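Local coordinates for protein UL37 (Suid herpesvirus 1, PDB 5J2Z) that is a tegument protein that probably guides alpha-herpesvirus retrograde axonal transport and so promotes neuroinvasion, present here as its N-terminal half, at residues A76-R81 and L171-F176; A219-H224 and G344-H349. The protein carries 5 engineered substitutions. One frame throughout, in Å; residues are numbered along the deposited sequence.

Contact 1: residues A76-R81 and L171-F176; sequences ALWRLR and LYDMDF
W78 is tied to residues 171-176 by two hydrogen bonds. Its indole NE1 gives a nearly straight bond of 3.0 Å to D173 OD2. The oxygen lies in the ring plane, whereas the indole N reaches the carboxylate on its anti side, somewhat out of plane. R476 (to OD2) and R480 (to OD1) form salt bridges with D173, which probably offset its charge where the indole N-H binds. The second bond runs from D175 N to W78 O at 3.1 Å. D175 turns its carboxylate to R36 and R476.

The C-terminal end of helix 63-78 here meets the start of helix 175-188, which a type I turn from L171 to M174 leads into, with M174 at the N-cap position. W78 O thus serves the first amide of the incoming helix. F176, one residue on, borders the calcium site of H82 and D179, its side chain about 7 Å from the ion.

The F176 ring also turns its edge to a backbone oxygen, L77 O, 3.5 Å from CD1.

In the apolar packing, M174 CG makes a CH-pi contact, 4.2 Å from the centroid of the five-membered ring of W78, and the extended chain (chi2 -174°) carries CE to W78 CE3, at 4.0 Å. A flexible, unbranched methionine suits this path across the face of the indole. M174 SD, oblique to that ring in a Met-aromatic contact, meets L77 CB at 3.9 Å, and L80 CD2 touches F176 CB.

Contact 2: residues A219-H224 and G344-H349; sequences ADEFFH and GFTRRH
E221, in the last turns of helix 208-223, extends its carboxylate to the start of helix 347-358, where T346 is the N-cap residue. OE2 accepts R348 N at 3.0 Å, the amide approaching nearly along the C-O axis of the acid. OE1 lies 3.6 Å from T346 CB, so both oxygens bear on the first turn. Glutamate suits this place because its length lets it bridge the 7.9 Å between E221 CA and R348 CA, the closest pair of CA atoms here. A negative group facing the amides of a helix start probably also gains from the helix dipole.

The packed side lies around T346, which is buried and also touches T217 of helix 208-223. Its OG1, set between the backbone N and carbonyl carbon (chi1 65°), accepts H349 N in a weak capping bond. The same oxygen sits over one face of the H349 ring, offset toward the rim, while H349 ND1 donates to G344 O at 2.8 Å. G344, with positive phi, closes the preceding helix in a Schellman motif.

The other side is looser and more polar. R347 and R348 are exposed, and one water bridges the segments, accepting from R347 N and donating weakly to E221 OE1. D220 is shared, since R277 and R264 also pair with its carboxylate. R348 is bent at chi2 and chi3, which brings its NH2 3.3 Å from D220 OD2 in a salt bridge.

From the N terminus, the chain first reaches contact 1 at the end of helix 63-78. It then runs through helices 89-98, 101-109, 120-137 and 144-149 before returning at the start of helix 175-188, closing a loop of 89 intervening residues. Only after that does contact 2 open, in helix 208-223. It closes after 119 intervening residues at the start of helix 347-358, so the two loops follow in series and neither nest nor cross. Each contact brings the end of one helix to the beginning of another in this all-helical half. The centres of contact 1 and contact 2 are about 37 Å apart, on opposite sides of the chain's centre, and the two do not touch.

Contact 1: residues A76-R81 and L171-F176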
ATOM      1  N   ALA A  76      15.252  -3.161  21.311  1.00 36.53           N
ATOM      2  CA  ALA A  76      15.258  -4.458  20.649  1.00 33.99           C
ATOM      3  C   ALA A  76      14.113  -4.584  19.643  1.00 35.02           C
ATOM      4  O   ALA A  76      14.239  -5.290  18.632  1.00 34.49           O
ATOM      5  CB  ALA A  76      15.192  -5.571  21.695  1.00 26.22           C
ATOM      6  N   LEU A  77      12.991  -3.919  19.904  1.00 27.72           N
ATOM      7  CA  LEU A  77      11.890  -3.939  18.952  1.00 23.96           C
ATOM      8  C   LEU A  77      12.205  -3.096  17.731  1.00 29.69           C
ATOM      9  O   LEU A  77      11.719  -3.391  16.631  1.00 28.84           O
ATOM     10  CB  LEU A  77      10.619  -3.431  19.629  1.00 21.85           C
ATOM     11  CG  LEU A  77       9.954  -4.456  20.540  1.00 28.28           C
ATOM     12  CD1 LEU A  77       8.819  -3.827  21.341  1.00 33.04           C
ATOM     13  CD2 LEU A  77       9.463  -5.601  19.675  1.00 26.26           C
ATOM     14  N   TRP A  78      13.025  -2.058  17.912  1.00 30.24           N
ATOM     15  CA  TRP A  78      13.220  -1.049  16.887  1.00 23.87           C
ATOM     16  C   TRP A  78      13.718  -1.664  15.585  1.00 33.02           C
ATOM     17  O   TRP A  78      13.346  -1.212  14.496  1.00 34.95           O
ATOM     18  CB  TRP A  78      14.207  -0.003  17.393  1.00 26.06           C
ATOM     19  CG  TRP A  78      13.958   1.381  16.883  1.00 33.70           C
ATOM     20  CD1 TRP A  78      13.911   1.786  15.574  1.00 31.02           C
ATOM     21  CD2 TRP A  78      13.736   2.553  17.675  1.00 40.29           C
ATOM     22  NE1 TRP A  78      13.667   3.137  15.507  1.00 34.44           N
ATOM     23  CE2 TRP A  78      13.561   3.636  16.780  1.00 39.02           C
ATOM     24  CE3 TRP A  78      13.667   2.796  19.057  1.00 37.44           C
ATOM     25  CZ2 TRP A  78      13.317   4.940  17.223  1.00 37.74           C
ATOM     26  CZ3 TRP A  78      13.430   4.087  19.496  1.00 34.60           C
ATOM     27  CH2 TRP A  78      13.259   5.147  18.579  1.00 39.93           C
ATOM     28  N   ARG A  79      14.572  -2.680  15.680  1.00 30.95           N
ATOM     29  CA  ARG A  79      15.200  -3.302  14.520  1.00 37.51           C
ATOM     30  C   ARG A  79      14.685  -4.717  14.281  1.00 32.09           C
ATOM     31  O   ARG A  79      15.359  -5.527  13.634  1.00 31.02           O
ATOM     32  CB  ARG A  79      16.718  -3.313  14.685  1.00 48.67           C
ATOM     33  CG  ARG A  79      17.428  -2.112  14.103  1.00 60.81           C
ATOM     34  CD  ARG A  79      18.834  -2.041  14.662  1.00 70.94           C
ATOM     35  NE  ARG A  79      18.801  -1.931  16.117  1.00 75.98           N
ATOM     36  CZ  ARG A  79      19.885  -1.860  16.883  1.00 85.20           C
ATOM     37  NH1 ARG A  79      21.085  -1.901  16.323  1.00 93.52           N
ATOM     38  NH2 ARG A  79      19.771  -1.748  18.204  1.00 81.32           N
ATOM     39  N   LEU A  80      13.508  -5.029  14.795  1.00 24.99           N
ATOM     40  CA  LEU A  80      12.961  -6.364  14.660  1.00 33.10           C
ATOM     41  C   LEU A  80      12.396  -6.552  13.255  1.00 31.37           C
ATOM     42  O   LEU A  80      11.631  -5.712  12.773  1.00 25.47           O
ATOM     43  CB  LEU A  80      11.871  -6.575  15.710  1.00 31.46           C
ATOM     44  CG  LEU A  80      11.256  -7.965  15.742  1.00 34.86           C
ATOM     45  CD1 LEU A  80      11.792  -8.709  16.951  1.00 38.75           C
ATOM     46  CD2 LEU A  80       9.737  -7.879  15.761  1.00 35.73           C
ATOM     47  N   ARG A  81      12.772  -7.651  12.607  1.00 36.05           N
ATOM     48  CA  ARG A  81      12.261  -8.029  11.291  1.00 32.77           C
ATOM     49  C   ARG A  81      11.274  -9.180  11.468  1.00 29.14           C
ATOM     50  O   ARG A  81      11.661 -10.270  11.899  1.00 39.39           O
ATOM     51  CB  ARG A  81      13.416  -8.420  10.365  1.00 32.52           C
ATOM     52  CG  ARG A  81      13.012  -9.179   9.111  1.00 54.13           C
ATOM     53  CD  ARG A  81      14.196  -9.952   8.523  1.00 65.86           C
ATOM     54  NE  ARG A  81      15.393  -9.122   8.428  1.00 70.88           N
ATOM     55  CZ  ARG A  81      16.635  -9.587   8.513  1.00 70.98           C
ATOM     56  NH1 ARG A  81      16.852 -10.883   8.698  1.00 67.27           N
ATOM     57  NH2 ARG A  81      17.661  -8.750   8.424  1.00 73.25           N
ATOM     58  N   LEU A 171       6.288   4.052  17.979  1.00 32.53           N
ATOM     59  CA  LEU A 171       6.523   2.802  17.265  1.00 22.54           C
ATOM     60  C   LEU A 171       6.818   3.024  15.786  1.00 25.77           C
ATOM     61  O   LEU A 171       7.355   2.125  15.132  1.00 30.14           O
ATOM     62  CB  LEU A 171       5.309   1.878  17.400  1.00 20.46           C
ATOM     63  CG  LEU A 171       4.800   1.582  18.816  1.00 25.93           C
ATOM     64  CD1 LEU A 171       3.653   0.567  18.792  1.00 21.10           C
ATOM     65  CD2 LEU A 171       5.938   1.100  19.704  1.00 20.89           C
ATOM     66  N   TYR A 172       6.532   4.218  15.267  1.00 23.25           N
ATOM     67  CA  TYR A 172       6.376   4.408  13.827  1.00 27.92           C
ATOM     68  C   TYR A 172       7.658   4.083  13.058  1.00 30.10           C
ATOM     69  O   TYR A 172       7.604   3.570  11.935  1.00 32.73           O
ATOM     70  CB  TYR A 172       5.906   5.847  13.559  1.00 21.87           C
ATOM     71  CG  TYR A 172       5.745   6.195  12.098  1.00 27.46           C
ATOM     72  CD1 TYR A 172       4.654   5.724  11.362  1.00 21.33           C
ATOM     73  CD2 TYR A 172       6.671   7.004  11.456  1.00 23.39           C
ATOM     74  CE1 TYR A 172       4.501   6.038  10.038  1.00 24.80           C
ATOM     75  CE2 TYR A 172       6.532   7.317  10.115  1.00 23.91           C
ATOM     76  CZ  TYR A 172       5.441   6.840   9.410  1.00 28.26           C
ATOM     77  OH  TYR A 172       5.292   7.155   8.073  1.00 31.16           O
ATOM     78  N   ASP A 173       8.821   4.371  13.632  1.00 34.65           N
ATOM     79  CA  ASP A 173      10.076   4.145  12.925  1.00 30.83           C
ATOM     80  C   ASP A 173      10.610   2.729  13.077  1.00 32.09           C
ATOM     81  O   ASP A 173      11.628   2.406  12.460  1.00 35.30           O
ATOM     82  CB  ASP A 173      11.149   5.137  13.388  1.00 31.07           C
ATOM     83  CG  ASP A 173      12.391   5.095  12.513  1.00 46.04           C
ATOM     84  OD1 ASP A 173      12.256   5.251  11.273  1.00 54.54           O
ATOM     85  OD2 ASP A 173      13.496   4.881  13.062  1.00 48.27           O
ATOM     86  N   MET A 174       9.954   1.875  13.861  1.00 20.33           N
ATOM     87  CA  MET A 174      10.405   0.498  14.011  1.00 20.18           C
ATOM     88  C   MET A 174      10.133  -0.290  12.730  1.00 29.09           C
ATOM     89  O   MET A 174       9.111  -0.099  12.061  1.00 26.24           O
ATOM     90  CB  MET A 174       9.727  -0.146  15.221  1.00 26.74           C
ATOM     91  CG  MET A 174      10.021   0.635  16.510  1.00 26.01           C
ATOM     92  SD  MET A 174       9.426  -0.075  18.057  1.00 32.69           S
ATOM     93  CE  MET A 174      10.007   1.163  19.206  1.00 20.51           C
ATOM     94  N   ASP A 175      11.077  -1.168  12.377  1.00 29.39           N
ATOM     95  CA  ASP A 175      10.992  -1.886  11.108  1.00 25.45           C
ATOM     96  C   ASP A 175       9.726  -2.741  11.021  1.00 27.90           C
ATOM     97  O   ASP A 175       9.035  -2.728   9.996  1.00 29.48           O
ATOM     98  CB  ASP A 175      12.242  -2.747  10.903  1.00 30.81           C
ATOM     99  CG  ASP A 175      13.550  -1.928  10.893  1.00 40.38           C
ATOM    100  OD1 ASP A 175      13.494  -0.688  10.768  1.00 37.48           O
ATOM    101  OD2 ASP A 175      14.649  -2.532  11.007  1.00 49.90           O
ATOM    102  N   PHE A 176       9.393  -3.487  12.088  1.00 29.80           N
ATOM    103  CA  PHE A 176       8.232  -4.370  12.000  1.00 28.13           C
ATOM    104  C   PHE A 176       6.941  -3.576  11.839  1.00 29.13           C
ATOM    105  O   PHE A 176       5.967  -4.094  11.285  1.00 28.52           O
ATOM    106  CB  PHE A 176       8.157  -5.317  13.215  1.00 22.02           C
ATOM    107  CG  PHE A 176       7.659  -4.665  14.486  1.00 21.64           C
ATOM    108  CD1 PHE A 176       8.541  -4.008  15.337  1.00 20.17           C
ATOM    109  CD2 PHE A 176       6.319  -4.724  14.835  1.00 21.60           C
ATOM    110  CE1 PHE A 176       8.098  -3.392  16.500  1.00 23.19           C
ATOM    111  CE2 PHE A 176       5.864  -4.109  15.998  1.00 23.03           C
ATOM    112  CZ  PHE A 176       6.759  -3.441  16.836  1.00 19.91           C
TER

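Contact 2: residues A219-H224 and G344-H349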
ATOM      1  N   ALA A 219     -14.516  -9.884 -14.510  1.00 33.04           N
ATOM      2  CA  ALA A 219     -14.074 -11.261 -14.719  1.00 32.95           C
ATOM      3  C   ALA A 219     -12.606 -11.318 -15.121  1.00 33.16           C
ATOM      4  O   ALA A 219     -11.855 -12.169 -14.629  1.00 37.94           O
ATOM      5  CB  ALA A 219     -14.941 -11.945 -15.771  1.00 28.12           C
ATOM      6  N   ASP A 220     -12.163 -10.387 -15.973  1.00 29.75           N
ATOM      7  CA  ASP A 220     -10.790 -10.446 -16.469  1.00 30.93           C
ATOM      8  C   ASP A 220      -9.772  -9.908 -15.465  1.00 37.30           C
ATOM      9  O   ASP A 220      -8.666 -10.451 -15.360  1.00 37.58           O
ATOM     10  CB  ASP A 220     -10.671  -9.687 -17.787  1.00 32.98           C
ATOM     11  CG  ASP A 220     -11.425 -10.364 -18.930  1.00 37.18           C
ATOM     12  OD1 ASP A 220     -11.779 -11.566 -18.813  1.00 35.05           O
ATOM     13  OD2 ASP A 220     -11.656  -9.679 -19.955  1.00 37.88           O
ATOM     14  N   GLU A 221     -10.100  -8.845 -14.727  1.00 39.06           N
ATOM     15  CA  GLU A 221      -9.108  -8.295 -13.803  1.00 35.81           C
ATOM     16  C   GLU A 221      -9.025  -9.081 -12.508  1.00 34.23           C
ATOM     17  O   GLU A 221      -7.946  -9.204 -11.934  1.00 44.90           O
ATOM     18  CB  GLU A 221      -9.411  -6.841 -13.477  1.00 42.68           C
ATOM     19  CG  GLU A 221      -8.329  -5.893 -13.914  1.00 58.64           C
ATOM     20  CD  GLU A 221      -8.923  -4.682 -14.586  1.00 62.84           C
ATOM     21  OE1 GLU A 221     -10.035  -4.289 -14.150  1.00 57.58           O
ATOM     22  OE2 GLU A 221      -8.301  -4.152 -15.546  1.00 59.19           O
ATOM     23  N   PHE A 222     -10.135  -9.603 -12.019  1.00 33.70           N
ATOM     24  CA  PHE A 222     -10.148 -10.102 -10.660  1.00 34.98           C
ATOM     25  C   PHE A 222     -10.508 -11.574 -10.525  1.00 37.29           C
ATOM     26  O   PHE A 222     -10.321 -12.128  -9.441  1.00 43.09           O
ATOM     27  CB  PHE A 222     -11.105  -9.258  -9.796  1.00 28.62           C
ATOM     28  CG  PHE A 222     -10.717  -7.800  -9.707  1.00 31.67           C
ATOM     29  CD1 PHE A 222      -9.687  -7.387  -8.866  1.00 32.69           C
ATOM     30  CD2 PHE A 222     -11.375  -6.846 -10.471  1.00 34.59           C
ATOM     31  CE1 PHE A 222      -9.320  -6.061  -8.799  1.00 27.52           C
ATOM     32  CE2 PHE A 222     -11.015  -5.514 -10.408  1.00 25.02           C
ATOM     33  CZ  PHE A 222      -9.987  -5.122  -9.574  1.00 25.87           C
ATOM     34  N   PHE A 223     -10.999 -12.232 -11.577  1.00 39.80           N
ATOM     35  CA  PHE A 223     -11.373 -13.636 -11.477  1.00 42.06           C
ATOM     36  C   PHE A 223     -10.645 -14.560 -12.439  1.00 49.13           C
ATOM     37  O   PHE A 223     -10.598 -15.763 -12.171  1.00 55.44           O
ATOM     38  CB  PHE A 223     -12.888 -13.803 -11.670  1.00 39.50           C
ATOM     39  CG  PHE A 223     -13.683 -13.305 -10.508  1.00 38.22           C
ATOM     40  CD1 PHE A 223     -14.042 -11.969 -10.414  1.00 31.12           C
ATOM     41  CD2 PHE A 223     -14.019 -14.162  -9.467  1.00 42.94           C
ATOM     42  CE1 PHE A 223     -14.762 -11.497  -9.303  1.00 38.55           C
ATOM     43  CE2 PHE A 223     -14.733 -13.701  -8.371  1.00 35.62           C
ATOM     44  CZ  PHE A 223     -15.099 -12.363  -8.290  1.00 34.05           C
ATOM     45  N   HIS A 224     -10.058 -14.045 -13.524  1.00 45.70           N
ATOM     46  CA  HIS A 224      -9.340 -14.884 -14.478  1.00 43.89           C
ATOM     47  C   HIS A 224     -10.188 -16.098 -14.828  1.00 43.36           C
ATOM     48  O   HIS A 224     -11.162 -15.983 -15.575  1.00 54.11           O
ATOM     49  CB  HIS A 224      -7.979 -15.332 -13.930  1.00 53.84           C
ATOM     50  CG  HIS A 224      -7.089 -14.206 -13.499  1.00 69.70           C
ATOM     51  ND1 HIS A 224      -7.075 -12.979 -14.127  1.00 72.83           N
ATOM     52  CD2 HIS A 224      -6.185 -14.122 -12.490  1.00 79.49           C
ATOM     53  CE1 HIS A 224      -6.201 -12.188 -13.527  1.00 74.57           C
ATOM     54  NE2 HIS A 224      -5.647 -12.858 -12.532  1.00 78.75           N
ATOM     55  N   GLY A 344     -15.052   3.823 -16.762  1.00 29.68           N
ATOM     56  CA  GLY A 344     -14.577   2.761 -17.618  1.00 30.78           C
ATOM     57  C   GLY A 344     -13.074   2.663 -17.757  1.00 28.68           C
ATOM     58  O   GLY A 344     -12.599   1.806 -18.510  1.00 31.29           O
ATOM     59  N   PHE A 345     -12.312   3.511 -17.070  1.00 26.62           N
ATOM     60  CA  PHE A 345     -10.853   3.455 -17.146  1.00 18.22           C
ATOM     61  C   PHE A 345     -10.301   2.478 -16.113  1.00 25.35           C
ATOM     62  O   PHE A 345      -9.549   2.825 -15.209  1.00 32.21           O
ATOM     63  CB  PHE A 345     -10.252   4.840 -16.974  1.00 20.23           C
ATOM     64  CG  PHE A 345     -10.413   5.709 -18.180  1.00 22.66           C
ATOM     65  CD1 PHE A 345     -11.607   6.395 -18.404  1.00 19.13           C
ATOM     66  CD2 PHE A 345      -9.387   5.836 -19.099  1.00 24.05           C
ATOM     67  CE1 PHE A 345     -11.767   7.191 -19.505  1.00 19.13           C
ATOM     68  CE2 PHE A 345      -9.542   6.643 -20.208  1.00 26.10           C
ATOM     69  CZ  PHE A 345     -10.732   7.322 -20.410  1.00 21.14           C
ATOM     70  N   THR A 346     -10.697   1.222 -16.278  1.00 28.05           N
ATOM     71  CA  THR A 346     -10.038   0.144 -15.570  1.00 27.14           C
ATOM     72  C   THR A 346      -8.560   0.075 -15.942  1.00 30.34           C
ATOM     73  O   THR A 346      -8.074   0.754 -16.858  1.00 35.23           O
ATOM     74  CB  THR A 346     -10.681  -1.177 -15.917  1.00 30.06           C
ATOM     75  OG1 THR A 346     -10.442  -1.410 -17.304  1.00 39.06           O
ATOM     76  CG2 THR A 346     -12.178  -1.133 -15.623  1.00 22.86           C
ATOM     77  N   ARG A 347      -7.850  -0.793 -15.227  1.00 30.30           N
ATOM     78  CA  ARG A 347      -6.412  -0.920 -15.425  1.00 30.15           C
ATOM     79  C   ARG A 347      -6.084  -1.325 -16.863  1.00 30.50           C
ATOM     80  O   ARG A 347      -5.184  -0.750 -17.488  1.00 33.03           O
ATOM     81  CB  ARG A 347      -5.847  -1.934 -14.425  1.00 26.42           C
ATOM     82  CG  ARG A 347      -4.356  -2.220 -14.576  1.00 33.15           C
ATOM     83  CD  ARG A 347      -3.885  -3.274 -13.572  1.00 50.55           C
ATOM     84  NE  ARG A 347      -3.909  -4.618 -14.140  1.00 69.75           N
ATOM     85  CZ  ARG A 347      -2.863  -5.443 -14.203  1.00 74.16           C
ATOM     86  NH1 ARG A 347      -1.677  -5.088 -13.702  1.00 57.83           N
ATOM     87  NH2 ARG A 347      -3.011  -6.641 -14.762  1.00 85.12           N
ATOM     88  N   ARG A 348      -6.799  -2.310 -17.404  1.00 24.21           N
ATOM     89  CA  ARG A 348      -6.525  -2.748 -18.770  1.00 30.55           C
ATOM     90  C   ARG A 348      -6.908  -1.684 -19.793  1.00 29.09           C
ATOM     91  O   ARG A 348      -6.179  -1.460 -20.764  1.00 32.16           O
ATOM     92  CB  ARG A 348      -7.258  -4.053 -19.050  1.00 35.13           C
ATOM     93  CG  ARG A 348      -6.340  -5.220 -19.212  1.00 54.80           C
ATOM     94  CD  ARG A 348      -6.258  -5.647 -20.678  1.00 66.37           C
ATOM     95  NE  ARG A 348      -7.409  -6.457 -21.056  1.00 72.20           N
ATOM     96  CZ  ARG A 348      -7.700  -7.639 -20.512  1.00 78.81           C
ATOM     97  NH1 ARG A 348      -6.923  -8.151 -19.555  1.00 78.11           N
ATOM     98  NH2 ARG A 348      -8.778  -8.301 -20.918  1.00 79.89           N
ATOM     99  N   HIS A 349      -8.046  -1.015 -19.592  1.00 24.49           N
ATOM    100  CA  HIS A 349      -8.471   0.013 -20.538  1.00 26.29           C
ATOM    101  C   HIS A 349      -7.532   1.206 -20.536  1.00 24.84           C
ATOM    102  O   HIS A 349      -7.320   1.820 -21.586  1.00 29.53           O
ATOM    103  CB  HIS A 349      -9.895   0.467 -20.233  1.00 20.10           C
ATOM    104  CG  HIS A 349     -10.923  -0.595 -20.460  1.00 21.97           C
ATOM    105  ND1 HIS A 349     -12.265  -0.394 -20.232  1.00 30.31           N
ATOM    106  CD2 HIS A 349     -10.805  -1.866 -20.912  1.00 23.37           C
ATOM    107  CE1 HIS A 349     -12.932  -1.496 -20.529  1.00 24.85           C
ATOM    108  NE2 HIS A 349     -12.069  -2.406 -20.940  1.00 25.86           N
TER
HETATM  109  O   HOH W   1      -9.212  -1.889 -12.640  1.00 24.42           O